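PDB 5BY3: BtGH115A from Bacteroides thetaiotaomicron, which is a family GH115 4-O-methyl-alpha-glucuronidase, a glycoside hydrolase with specificity for decorated arabinogalactans. Local coordinates for residues M501-E506 and D518-E523; E525-L530 and A576-H581. All coordinates share one frame; numbering follows the deposited sequence.

Contact 1: residues M501-E506 and D518-E523; sequences MGNTRE and DLPWSE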
loop_
_atom_site.group_PDB
_atom_site.type_symbol
_atom_site.label_atom_id
_atom_site.label_comp_id
_atom_site.label_asym_id
_atom_site.label_seq_id
_atom_site.Cartn_x
_atom_site.Cartn_y
_atom_site.Cartn_z
HETATM N N MSE A 501 18.586 6.253 -5.801
HETATM C CA MSE A 501 19.463 7.417 -6.090
HETATM C C MSE A 501 20.868 7.039 -6.443
HETATM O O MSE A 501 21.630 7.895 -6.891
HETATM C CB MSE A 501 19.542 8.419 -4.935
HETATM C CG MSE A 501 18.220 9.167 -4.793
HETATM SE SE MSE A 501 17.850 10.267 -6.373
HETATM C CE MSE A 501 19.488 11.334 -6.400
ATOM N N GLY A 502 21.232 5.769 -6.239
ATOM C CA GLY A 502 22.517 5.250 -6.691
ATOM C C GLY A 502 22.551 4.852 -8.159
ATOM O O GLY A 502 23.641 4.596 -8.709
ATOM N N ASN A 503 21.374 4.795 -8.808
ATOM C CA ASN A 503 21.262 4.280 -10.183
ATOM C C ASN A 503 21.899 2.873 -10.284
ATOM O O ASN A 503 22.678 2.590 -11.190
ATOM C CB ASN A 503 21.901 5.280 -11.203
ATOM C CG ASN A 503 21.462 5.034 -12.663
ATOM O OD1 ASN A 503 20.443 4.371 -12.932
ATOM N ND2 ASN A 503 22.235 5.579 -13.612
ATOM N N THR A 504 21.618 2.015 -9.313
ATOM C CA THR A 504 22.143 0.648 -9.302
ATOM C C THR A 504 20.967 -0.301 -9.583
ATOM O O THR A 504 19.816 0.112 -9.613
ATOM C CB THR A 504 22.758 0.274 -7.921
ATOM O OG1 THR A 504 21.808 0.528 -6.895
ATOM C CG2 THR A 504 24.020 1.060 -7.605
ATOM N N ARG A 505 21.249 -1.575 -9.809
ATOM C CA ARG A 505 20.195 -2.579 -9.932
ATOM C C ARG A 505 20.440 -3.765 -9.021
ATOM O O ARG A 505 21.574 -4.006 -8.564
ATOM C CB ARG A 505 19.954 -2.971 -11.401
ATOM C CG ARG A 505 18.750 -2.229 -11.934
ATOM C CD ARG A 505 18.971 -1.514 -13.236
ATOM N NE ARG A 505 18.834 -2.446 -14.339
ATOM C CZ ARG A 505 18.406 -2.137 -15.563
ATOM N NH1 ARG A 505 18.020 -0.895 -15.870
ATOM N NH2 ARG A 505 18.346 -3.088 -16.471
ATOM N N GLU A 506 19.346 -4.450 -8.713
ATOM C CA GLU A 506 19.349 -5.695 -7.956
ATOM C C GLU A 506 18.836 -6.814 -8.851
ATOM O O GLU A 506 18.165 -6.546 -9.856
ATOM C CB GLU A 506 18.510 -5.563 -6.692
ATOM C CG GLU A 506 19.262 -4.954 -5.532
ATOM C CD GLU A 506 20.510 -5.745 -5.101
ATOM O OE1 GLU A 506 20.435 -6.960 -4.853
ATOM O OE2 GLU A 506 21.579 -5.135 -4.980
ATOM N N ASP A 518 26.453 7.871 -11.879
ATOM C CA ASP A 518 25.672 9.048 -12.280
ATOM C C ASP A 518 24.223 8.722 -12.677
ATOM O O ASP A 518 23.946 7.761 -13.415
ATOM C CB ASP A 518 26.323 9.779 -13.484
ATOM C CG ASP A 518 27.750 10.280 -13.213
ATOM O OD1 ASP A 518 28.275 10.180 -12.072
ATOM O OD2 ASP A 518 28.341 10.793 -14.188
ATOM N N LEU A 519 23.315 9.550 -12.198
ATOM C CA LEU A 519 21.984 9.624 -12.746
ATOM C C LEU A 519 22.139 10.500 -13.976
ATOM O O LEU A 519 23.022 11.363 -13.969
ATOM C CB LEU A 519 21.036 10.242 -11.718
ATOM C CG LEU A 519 20.816 9.299 -10.531
ATOM C CD1 LEU A 519 20.608 10.099 -9.284
ATOM C CD2 LEU A 519 19.641 8.362 -10.765
ATOM N N PRO A 520 21.327 10.269 -15.046
ATOM C CA PRO A 520 21.543 11.092 -16.266
ATOM C C PRO A 520 20.925 12.500 -16.150
ATOM O O PRO A 520 19.994 12.861 -16.913
ATOM C CB PRO A 520 20.888 10.256 -17.388
ATOM C CG PRO A 520 19.886 9.346 -16.694
ATOM C CD PRO A 520 20.286 9.226 -15.234
ATOM N N TRP A 521 21.420 13.280 -15.180
ATOM C CA TRP A 521 20.901 14.624 -14.929
ATOM C C TRP A 521 22.029 15.674 -15.014
ATOM O O TRP A 521 23.179 15.369 -14.727
ATOM C CB TRP A 521 20.194 14.701 -13.569
ATOM C CG TRP A 521 19.055 13.730 -13.290
ATOM C CD1 TRP A 521 18.300 12.996 -14.207
ATOM C CD2 TRP A 521 18.514 13.411 -11.997
ATOM N NE1 TRP A 521 17.351 12.233 -13.538
ATOM C CE2 TRP A 521 17.473 12.460 -12.190
ATOM C CE3 TRP A 521 18.826 13.818 -10.688
ATOM C CZ2 TRP A 521 16.744 11.948 -11.133
ATOM C CZ3 TRP A 521 18.129 13.305 -9.666
ATOM C CH2 TRP A 521 17.076 12.392 -9.874
ATOM N N SER A 522 21.699 16.897 -15.419
ATOM C CA SER A 522 22.680 17.979 -15.503
ATOM C C SER A 522 23.026 18.538 -14.132
ATOM O O SER A 522 22.257 18.389 -13.199
ATOM C CB SER A 522 22.093 19.119 -16.304
ATOM O OG SER A 522 21.036 19.698 -15.548
ATOM N N GLU A 523 24.164 19.215 -14.030
ATOM C CA GLU A 523 24.520 20.008 -12.852
ATOM C C GLU A 523 23.402 20.913 -12.350
ATOM O O GLU A 523 23.086 20.923 -11.143
ATOM C CB GLU A 523 25.792 20.815 -13.088
ATOM C CG GLU A 523 26.611 20.889 -11.803
ATOM C CD GLU A 523 27.760 21.887 -11.832
ATOM O OE1 GLU A 523 28.341 22.094 -12.913
ATOM O OE2 GLU A 523 28.091 22.426 -10.752
#
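Met501, a selenomethionine, meets Leu519 and Trp521 at its far end. Its CB and CG lead away from the backbone, and two bends (chi2 -64°, chi3 -56°) fold the chain so that SE and then CE come round to the 518-523 segment. Met501 SE lies 5.2 Å from the centroid of the six-membered ring of Trp521, an oblique Met-aromatic contact. Beyond it, Met501 CE touches Leu519 CD1 at 3.3 Å and also approaches Trp521 CZ3. Leu519 reaches across to 501-506 with both methyls, CD1 to Met501 and CD2 to Asn503 CB, while its CB sits over one face of the Trp521 indole in its own segment. The polar half of the contact is one bond, Asn503 ND2 to Asp518 O at 2.8 Å, moderately bent (147°), with the donor tilted from the carbonyl plane. With an alanine here in place of the asparagine, CB could still lie against Leu519, but Asp518 O would probably lose its amide donor and the two loop passes one tie. Both segments belong to the long loop between helices 476-495 and 523-543; Met501 also rests on Asn570, Leu573 and Leu574 of helix 552-580, and both Met501 and Trp521 touch Arg529 of helix 523-543.

Contact 2: residues E525-L530 and A576-H581; sequences EINERL and AQLARH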
loop_
_atom_site.group_PDB
_atom_site.type_symbol
_atom_site.label_atom_id
_atom_site.label_comp_id
_atom_site.label_asym_id
_atom_site.label_seq_id
_atom_site.Cartn_x
_atom_site.Cartn_y
_atom_site.Cartn_z
ATOM N N GLU A 525 20.001 20.667 -12.963
ATOM C CA GLU A 525 18.946 19.785 -12.392
ATOM C C GLU A 525 19.310 19.211 -11.004
ATOM O O GLU A 525 18.449 19.070 -10.134
ATOM C CB GLU A 525 18.610 18.631 -13.363
ATOM C CG GLU A 525 17.856 19.054 -14.624
ATOM C CD GLU A 525 17.876 18.030 -15.785
ATOM O OE1 GLU A 525 18.824 17.221 -15.910
ATOM O OE2 GLU A 525 16.947 18.073 -16.634
ATOM N N ILE A 526 20.588 18.897 -10.804
ATOM C CA ILE A 526 21.060 18.357 -9.529
ATOM C C ILE A 526 20.958 19.421 -8.439
ATOM O O ILE A 526 20.357 19.176 -7.381
ATOM C CB ILE A 526 22.489 17.789 -9.649
ATOM C CG1 ILE A 526 22.481 16.511 -10.472
ATOM C CG2 ILE A 526 23.083 17.507 -8.283
ATOM C CD1 ILE A 526 23.837 16.126 -11.011
ATOM N N ASN A 527 21.511 20.605 -8.728
ATOM C CA ASN A 527 21.422 21.776 -7.833
ATOM C C ASN A 527 20.000 22.154 -7.494
ATOM O O ASN A 527 19.685 22.361 -6.320
ATOM C CB ASN A 527 22.154 22.977 -8.432
ATOM C CG ASN A 527 23.653 22.789 -8.407
ATOM O OD1 ASN A 527 24.157 22.048 -7.586
ATOM N ND2 ASN A 527 24.357 23.442 -9.309
ATOM N N GLU A 528 19.161 22.215 -8.525
ATOM C CA GLU A 528 17.739 22.491 -8.376
ATOM C C GLU A 528 17.103 21.473 -7.405
ATOM O O GLU A 528 16.425 21.869 -6.455
ATOM C CB GLU A 528 17.084 22.542 -9.765
ATOM C CG GLU A 528 15.631 22.984 -9.811
ATOM C CD GLU A 528 15.148 23.308 -11.220
ATOM O OE1 GLU A 528 15.972 23.306 -12.166
ATOM O OE2 GLU A 528 13.931 23.579 -11.388
ATOM N N ARG A 529 17.407 20.181 -7.573
ATOM C CA ARG A 529 16.870 19.120 -6.713
ATOM C C ARG A 529 17.468 19.253 -5.302
ATOM O O ARG A 529 16.735 19.199 -4.299
ATOM C CB ARG A 529 17.114 17.710 -7.337
ATOM C CG ARG A 529 16.463 16.510 -6.614
ATOM C CD ARG A 529 16.765 15.137 -7.247
ATOM N NE ARG A 529 16.337 13.984 -6.418
ATOM C CZ ARG A 529 15.102 13.441 -6.417
ATOM N NH1 ARG A 529 14.130 13.898 -7.234
ATOM N NH2 ARG A 529 14.843 12.411 -5.607
ATOM N N LEU A 530 18.790 19.408 -5.212
ATOM C CA LEU A 530 19.459 19.634 -3.899
ATOM C C LEU A 530 18.854 20.724 -3.035
ATOM O O LEU A 530 18.750 20.542 -1.819
ATOM C CB LEU A 530 20.974 19.871 -4.056
ATOM C CG LEU A 530 21.703 18.538 -4.193
ATOM C CD1 LEU A 530 23.187 18.697 -4.462
ATOM C CD2 LEU A 530 21.419 17.694 -2.954
ATOM N N ALA A 576 28.099 13.211 -3.949
ATOM C CA ALA A 576 28.977 12.173 -4.466
ATOM C C ALA A 576 29.138 12.260 -5.990
ATOM O O ALA A 576 30.271 12.090 -6.515
ATOM C CB ALA A 576 28.461 10.805 -4.056
ATOM N N GLN A 577 28.023 12.533 -6.690
ATOM C CA GLN A 577 28.060 12.641 -8.151
ATOM C C GLN A 577 28.826 13.904 -8.581
ATOM O O GLN A 577 29.642 13.854 -9.516
ATOM C CB GLN A 577 26.663 12.592 -8.767
ATOM C CG GLN A 577 26.627 12.956 -10.247
ATOM C CD GLN A 577 25.392 12.460 -10.960
ATOM O OE1 GLN A 577 24.648 11.626 -10.444
ATOM N NE2 GLN A 577 25.173 12.958 -12.159
ATOM N N LEU A 578 28.556 15.023 -7.899
ATOM C CA LEU A 578 29.292 16.276 -8.128
ATOM C C LEU A 578 30.771 16.116 -7.788
ATOM O O LEU A 578 31.600 16.627 -8.527
ATOM C CB LEU A 578 28.691 17.439 -7.362
ATOM C CG LEU A 578 27.262 17.863 -7.692
ATOM C CD1 LEU A 578 26.796 18.805 -6.609
ATOM C CD2 LEU A 578 27.118 18.464 -9.080
ATOM N N ALA A 579 31.076 15.346 -6.734
ATOM C CA ALA A 579 32.448 15.065 -6.299
ATOM C C ALA A 579 33.292 14.244 -7.278
ATOM O O ALA A 579 34.454 14.580 -7.496
ATOM C CB ALA A 579 32.449 14.412 -4.921
ATOM N N ARG A 580 32.722 13.165 -7.828
ATOM C CA ARG A 580 33.324 12.390 -8.933
ATOM C C ARG A 580 33.782 13.273 -10.077
ATOM O O ARG A 580 34.783 12.971 -10.713
ATOM C CB ARG A 580 32.327 11.350 -9.509
ATOM C CG ARG A 580 32.155 10.085 -8.669
ATOM C CD ARG A 580 31.451 8.966 -9.439
ATOM N NE ARG A 580 30.038 9.259 -9.747
ATOM C CZ ARG A 580 29.019 9.034 -8.922
ATOM N NH1 ARG A 580 29.213 8.524 -7.698
ATOM N NH2 ARG A 580 27.796 9.341 -9.307
ATOM N N HIS A 581 33.005 14.316 -10.384
ATOM C CA HIS A 581 33.344 15.239 -11.472
ATOM C C HIS A 581 34.087 16.511 -10.992
ATOM O O HIS A 581 34.144 17.489 -11.726
ATOM C CB HIS A 581 32.090 15.625 -12.288
ATOM C CG HIS A 581 31.492 14.489 -13.052
ATOM N ND1 HIS A 581 30.564 13.625 -12.497
ATOM C CD2 HIS A 581 31.684 14.075 -14.326
ATOM C CE1 HIS A 581 30.219 12.720 -13.397
ATOM N NE2 HIS A 581 30.876 12.976 -14.518
#
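Ile526 and Gln577 meet where the tip of an aliphatic chain touches an amide: Ile526 CD1 lies 3.6 Å from Gln577 NE2, with Gln577 CD slightly farther off. The other branch of the isoleucine, Ile526 CG2, faces Leu578 CD2 at 4.2 Å. Leu578 divides its two methyls between neighbours, since Leu578 CD1 reaches Leu530 CD1, also at 4.2 Å, and comes near Asn527 OD1 at the margin. Ile526 and Leu530 stand one helical turn apart, joined by the bond from Leu530 N to Ile526 O, and so present their side chains to the same partner.

The motif is a pair of roughly antiparallel helices, 523-543 and 552-580, consecutive in the chain and separated by a short connection, as in a helical hairpin. The short segments run at 148° to each other with axes 11.7 Å apart at closest approach, a spacing wide enough for branched side chains to meet near their ends. Leu574, one turn before Leu578, continues the apolar seam by touching both Ile526 and Leu530.

Farther out, polar groups position these side chains. The side chain of Gln577 extends from its helix with CG anti to the backbone N (chi1 169°), and its OE1 takes a hydrogen bond from Leu519 N. Near the C-terminal end of helix 552-580, His581 folds back: His581 ND1 donates to Gln577 O at 3.1 Å, nearly straight at 175°, with the acceptor in the imidazole plane. Arg529 NE bonds Asn570 OD1, tying the helices together about two turns before Gln577.

Both contacts lie on the same side of the chain's centre, about 10 Å apart between their own centres. Contact 2 packs helix 552-580 against helix 523-543, while contact 1 lies within the preceding loop, whose side chains rest on both helices. Contact 2 is the more buried and its cross-segment chemistry is mostly apolar; contact 1 is partly buried and combines a selenium-aromatic and methyl cluster with an amide-to-carbonyl hydrogen bond. Asp518 and Leu519 connect them. Asp518 OD1 forms a salt bridge with Arg580 NH2 at 2.9 Å, securing the loop by charge near the C-terminal end of helix 552-580, and Leu519 N probably hydrogen-bonds OE1 of Gln577, the glutamine whose NE2 meets Ile526.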